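Local structure of CSOR (Streptomyces lividans, 4ADZ) at residues A[82-85]-A[86-90]; A[121-124]-A[125-129]. The protein is a copper-sensing transcriptional regulator, captured here without copper, that probably represses a copper-responsive operon by binding its DNA until copper is sensed. All coordinates share one frame; numbering follows the deposited sequence. Where two conformers were deposited one is given.

Overall arrangement
Both interactions are short runs of helix within the all-helical chain of a four-subunit assembly. Interaction 1 lies on the long helix 78-114, and interaction 2 on helix 116-134, which follows it in the chain. Their centres are 28 Å apart, and their nearest atoms about 13 Å apart, so they do not touch. They sit on opposite sides of the centre of the chain. Both meet the second subunit: interaction 1 through a largely buried face, interaction 2 through K122 and E125. Interaction 2 also packs on the third subunit. The side chain of K122 is about 5 Å from a bound sulfate ion, which probably came from the crystallisation liquor.

Interaction 1. Residues A[82-85]-A[86-90]; sequences LTQV and SASTK
S88 and T89 reach back to the carbonyls of Q84 and V85, one turn earlier on the long alpha-helix 78-114. The S88 hydroxyl folds back on its own helix, a common habit of serine in this setting. Its OG stands beside the backbone N and anti to the carbonyl carbon (chi1 -56°), which brings OG to 2.9 Å from Q84 O. S88 N donates to the same oxygen at 3.0 Å. The two donors approach from opposite faces of the Q84 carbonyl plane, so a single acceptor is gripped from both sides.

The Q84 side chain leads out on the same side as S88, toward helix 48-73, where its NE2 bonds to Q64 O. V85 also touches that helix, through L68.

On the subunit interface, V85 and T89 meet at an oblique angle. In the conformer of T89 described here, V85 CG1 is 4.2 Å from T89 CG2. The T89 methyl also comes close to the end of the V85 carbonyl, with CG2 3.3 Å from V85 O. L82, V85, S86 and T89 all pack on the second subunit. In the same conformer the T89 hydroxyl sits between its backbone N and carbonyl carbon (chi1 60°), and this turns it back to the preceding turn. There T89 OG1 donates to S86 O at 2.9 Å, from the same face of that carbonyl as K90 N.

Interaction 2. Residues A[121-124]-A[125-129]; sequences AKVE and EATKA
This is a local contact along helix 116-134, between successive turns, made by side chains three and four residues apart. An i to i+4 salt bridge joins E124 and K128 on an exposed face. The two chains run side by side and point the same way, both extended beyond CG. K128 NZ reaches E124 OE2 at 3.1 Å, on the anti side of the carboxylate and 28° out of its plane. Their stems touch as well, with K128 CE 3.7 Å from E124 CG.

T127 turns its hydroxyl back to the helix: OG1 is 2.8 Å from V123 O. T127 N bonds to the same oxygen at 2.9 Å, from the other face of the carbonyl.

K122 and E125 also lie alongside each other, but K122 NZ and E125 OE1 stay 4.1 Å apart. A water donates to K122 O and to E125 OE1, at 2.7 Å each. Both side chains bond to Y77 OH of the second subunit, which ties their polar ends together.

V123, E124 and T127 pack on L104 and E101 of helix 78-114 of the third subunit. E125 and A129 meet I79, near the start of the same helix in the second subunit.

Interaction 1. Residues A[82-85]-A[86-90]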
loop_
_atom_site.group_PDB
_atom_site.type_symbol
_atom_site.label_atom_id
_atom_site.label_comp_id
_atom_site.label_asym_id
_atom_site.label_seq_id
_atom_site.Cartn_x
_atom_site.Cartn_y
_atom_site.Cartn_z
ATOM N N LEU A 82 15.865 -5.346 0.217
ATOM C CA LEU A 82 14.413 -5.152 0.346
ATOM C C LEU A 82 14.019 -4.521 1.641
ATOM O O LEU A 82 13.209 -3.581 1.671
ATOM C CB LEU A 82 13.648 -6.443 0.119
ATOM C CG LEU A 82 13.747 -7.080 -1.249
ATOM C CD1 LEU A 82 12.944 -8.412 -1.328
ATOM C CD2 LEU A 82 13.278 -6.134 -2.324
ATOM N N THR A 83 14.632 -4.918 2.751
ATOM C CA THR A 83 14.355 -4.277 4.005
ATOM C C THR A 83 14.616 -2.749 3.982
ATOM O O THR A 83 13.825 -1.943 4.513
ATOM C CB THR A 83 15.152 -4.959 5.148
ATOM O OG1 THR A 83 14.729 -6.309 5.210
ATOM C CG2 THR A 83 14.923 -4.273 6.531
ATOM N N GLN A 84 15.742 -2.356 3.390
ATOM C CA GLN A 84 16.115 -0.948 3.262
ATOM C C GLN A 84 15.179 -0.236 2.246
ATOM O O GLN A 84 14.867 0.938 2.465
ATOM C CB GLN A 84 17.547 -0.856 2.772
ATOM C CG GLN A 84 18.049 0.532 2.468
ATOM C CD GLN A 84 18.434 1.359 3.656
ATOM O OE1 GLN A 84 18.207 0.990 4.862
ATOM N NE2 GLN A 84 19.106 2.520 3.327
ATOM N N VAL A 85 14.752 -0.927 1.192
ATOM C CA VAL A 85 13.765 -0.336 0.242
ATOM C C VAL A 85 12.494 0.017 1.035
ATOM O O VAL A 85 11.890 1.130 0.884
ATOM C CB VAL A 85 13.448 -1.177 -0.983
ATOM C CG1 VAL A 85 12.227 -0.629 -1.846
ATOM C CG2 VAL A 85 14.707 -1.391 -1.871
ATOM N N SER A 86 12.030 -0.899 1.887
ATOM C CA SER A 86 10.786 -0.716 2.603
ATOM C C SER A 86 10.949 0.425 3.594
ATOM O O SER A 86 10.051 1.277 3.740
ATOM C CB SER A 86 10.381 -2.058 3.300
ATOM O OG SER A 86 9.969 -2.991 2.311
ATOM N N ALA A 87 12.107 0.534 4.234
ATOM C CA ALA A 87 12.351 1.645 5.094
ATOM C C ALA A 87 12.287 2.987 4.337
ATOM O O ALA A 87 11.773 3.965 4.906
ATOM C CB ALA A 87 13.665 1.523 5.854
ATOM N N SER A 88 12.847 3.029 3.149
ATOM C CA SER A 88 12.860 4.274 2.342
ATOM C C SER A 88 11.460 4.629 1.855
ATOM O O SER A 88 11.053 5.780 1.910
ATOM C CB SER A 88 13.788 4.117 1.164
ATOM O OG SER A 88 15.083 3.759 1.641
ATOM N N THR A 89 10.680 3.644 1.474
ATOM C CA THR A 89 9.280 3.892 1.034
ATOM C C THR A 89 8.464 4.398 2.213
ATOM O O THR A 89 7.679 5.364 2.089
ATOM C CB THR A 89 8.628 2.661 0.332
ATOM O OG1 THR A 89 8.593 1.525 1.213
ATOM C CG2 THR A 89 9.388 2.281 -0.926
ATOM N N LYS A 90 8.657 3.783 3.375
ATOM C CA LYS A 90 7.982 4.235 4.588
ATOM C C LYS A 90 8.308 5.670 4.904
ATOM O O LYS A 90 7.386 6.435 5.241
ATOM C CB LYS A 90 8.274 3.272 5.761
ATOM C CG LYS A 90 7.738 3.676 7.120
ATOM C CD LYS A 90 8.377 2.890 8.286
ATOM C CE LYS A 90 7.708 3.195 9.621
ATOM N NZ LYS A 90 6.268 2.831 9.584
#

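Interaction 2. Residues A[121-124]-A[125-129]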
loop_
_atom_site.group_PDB
_atom_site.type_symbol
_atom_site.label_atom_id
_atom_site.label_comp_id
_atom_site.label_asym_id
_atom_site.label_seq_id
_atom_site.Cartn_x
_atom_site.Cartn_y
_atom_site.Cartn_z
ATOM N N ALA A 121 -13.344 21.967 -4.600
ATOM C CA ALA A 121 -12.276 21.673 -5.508
ATOM C C ALA A 121 -10.963 21.305 -4.766
ATOM O O ALA A 121 -10.310 20.340 -5.150
ATOM C CB ALA A 121 -12.015 22.861 -6.463
ATOM N N LYS A 122 -10.590 22.054 -3.710
ATOM C CA LYS A 122 -9.375 21.735 -2.934
ATOM C C LYS A 122 -9.531 20.362 -2.302
ATOM O O LYS A 122 -8.596 19.559 -2.263
ATOM C CB LYS A 122 -9.058 22.759 -1.813
ATOM C CG LYS A 122 -8.527 24.093 -2.284
ATOM C CD LYS A 122 -7.115 23.954 -2.901
ATOM C CE LYS A 122 -6.646 25.297 -3.501
ATOM N NZ LYS A 122 -5.490 25.142 -4.434
ATOM N N VAL A 123 -10.722 20.071 -1.757
ATOM C CA VAL A 123 -10.895 18.755 -1.069
ATOM C C VAL A 123 -10.889 17.602 -2.080
ATOM O O VAL A 123 -10.295 16.546 -1.807
ATOM C CB VAL A 123 -12.164 18.742 -0.205
ATOM C CG1 VAL A 123 -12.510 17.274 0.230
ATOM C CG2 VAL A 123 -11.909 19.655 0.988
ATOM N N GLU A 124 -11.488 17.808 -3.258
ATOM C CA GLU A 124 -11.458 16.818 -4.358
ATOM C C GLU A 124 -9.999 16.560 -4.779
ATOM O O GLU A 124 -9.592 15.414 -4.879
ATOM C CB GLU A 124 -12.257 17.243 -5.567
ATOM C CG GLU A 124 -12.154 16.261 -6.735
ATOM C CD GLU A 124 -13.181 16.508 -7.835
ATOM O OE1 GLU A 124 -14.029 17.416 -7.692
ATOM O OE2 GLU A 124 -13.135 15.774 -8.833
ATOM N N GLU A 125 -9.230 17.626 -4.920
ATOM C CA GLU A 125 -7.836 17.488 -5.301
ATOM C C GLU A 125 -7.055 16.728 -4.232
ATOM O O GLU A 125 -6.245 15.854 -4.577
ATOM C CB GLU A 125 -7.197 18.866 -5.478
ATOM C CG GLU A 125 -5.750 18.843 -6.001
ATOM C CD GLU A 125 -5.119 20.232 -6.018
ATOM O OE1 GLU A 125 -5.327 21.047 -5.035
ATOM O OE2 GLU A 125 -4.373 20.454 -7.002
ATOM N N ALA A 126 -7.233 17.051 -2.971
ATOM C CA ALA A 126 -6.497 16.360 -1.890
ATOM C C ALA A 126 -6.883 14.864 -1.842
ATOM O O ALA A 126 -6.041 13.976 -1.634
ATOM C CB ALA A 126 -6.765 17.027 -0.559
ATOM N N THR A 127 -8.164 14.597 -2.081
ATOM C CA THR A 127 -8.655 13.253 -2.029
ATOM C C THR A 127 -7.992 12.446 -3.176
ATOM O O THR A 127 -7.598 11.290 -2.976
ATOM C CB THR A 127 -10.191 13.188 -2.181
ATOM O OG1 THR A 127 -10.795 13.896 -1.092
ATOM C CG2 THR A 127 -10.682 11.625 -2.132
ATOM N N LYS A 128 -7.878 13.026 -4.355
ATOM C CA LYS A 128 -7.200 12.366 -5.443
ATOM C C LYS A 128 -5.698 12.056 -5.144
ATOM O O LYS A 128 -5.213 10.944 -5.411
ATOM C CB LYS A 128 -7.343 13.124 -6.755
ATOM C CG LYS A 128 -8.740 13.062 -7.364
ATOM C CD LYS A 128 -8.897 13.929 -8.590
ATOM C CE LYS A 128 -10.379 13.974 -8.972
ATOM N NZ LYS A 128 -10.598 14.641 -10.277
ATOM N N ALA A 129 -5.004 13.041 -4.563
ATOM C CA ALA A 129 -3.622 12.860 -4.143
ATOM C C ALA A 129 -3.567 11.736 -3.104
ATOM O O ALA A 129 -2.652 10.927 -3.127
ATOM C CB ALA A 129 -3.011 14.142 -3.554
HETATM O O HOH W 1 -5.953 20.259 -2.509
#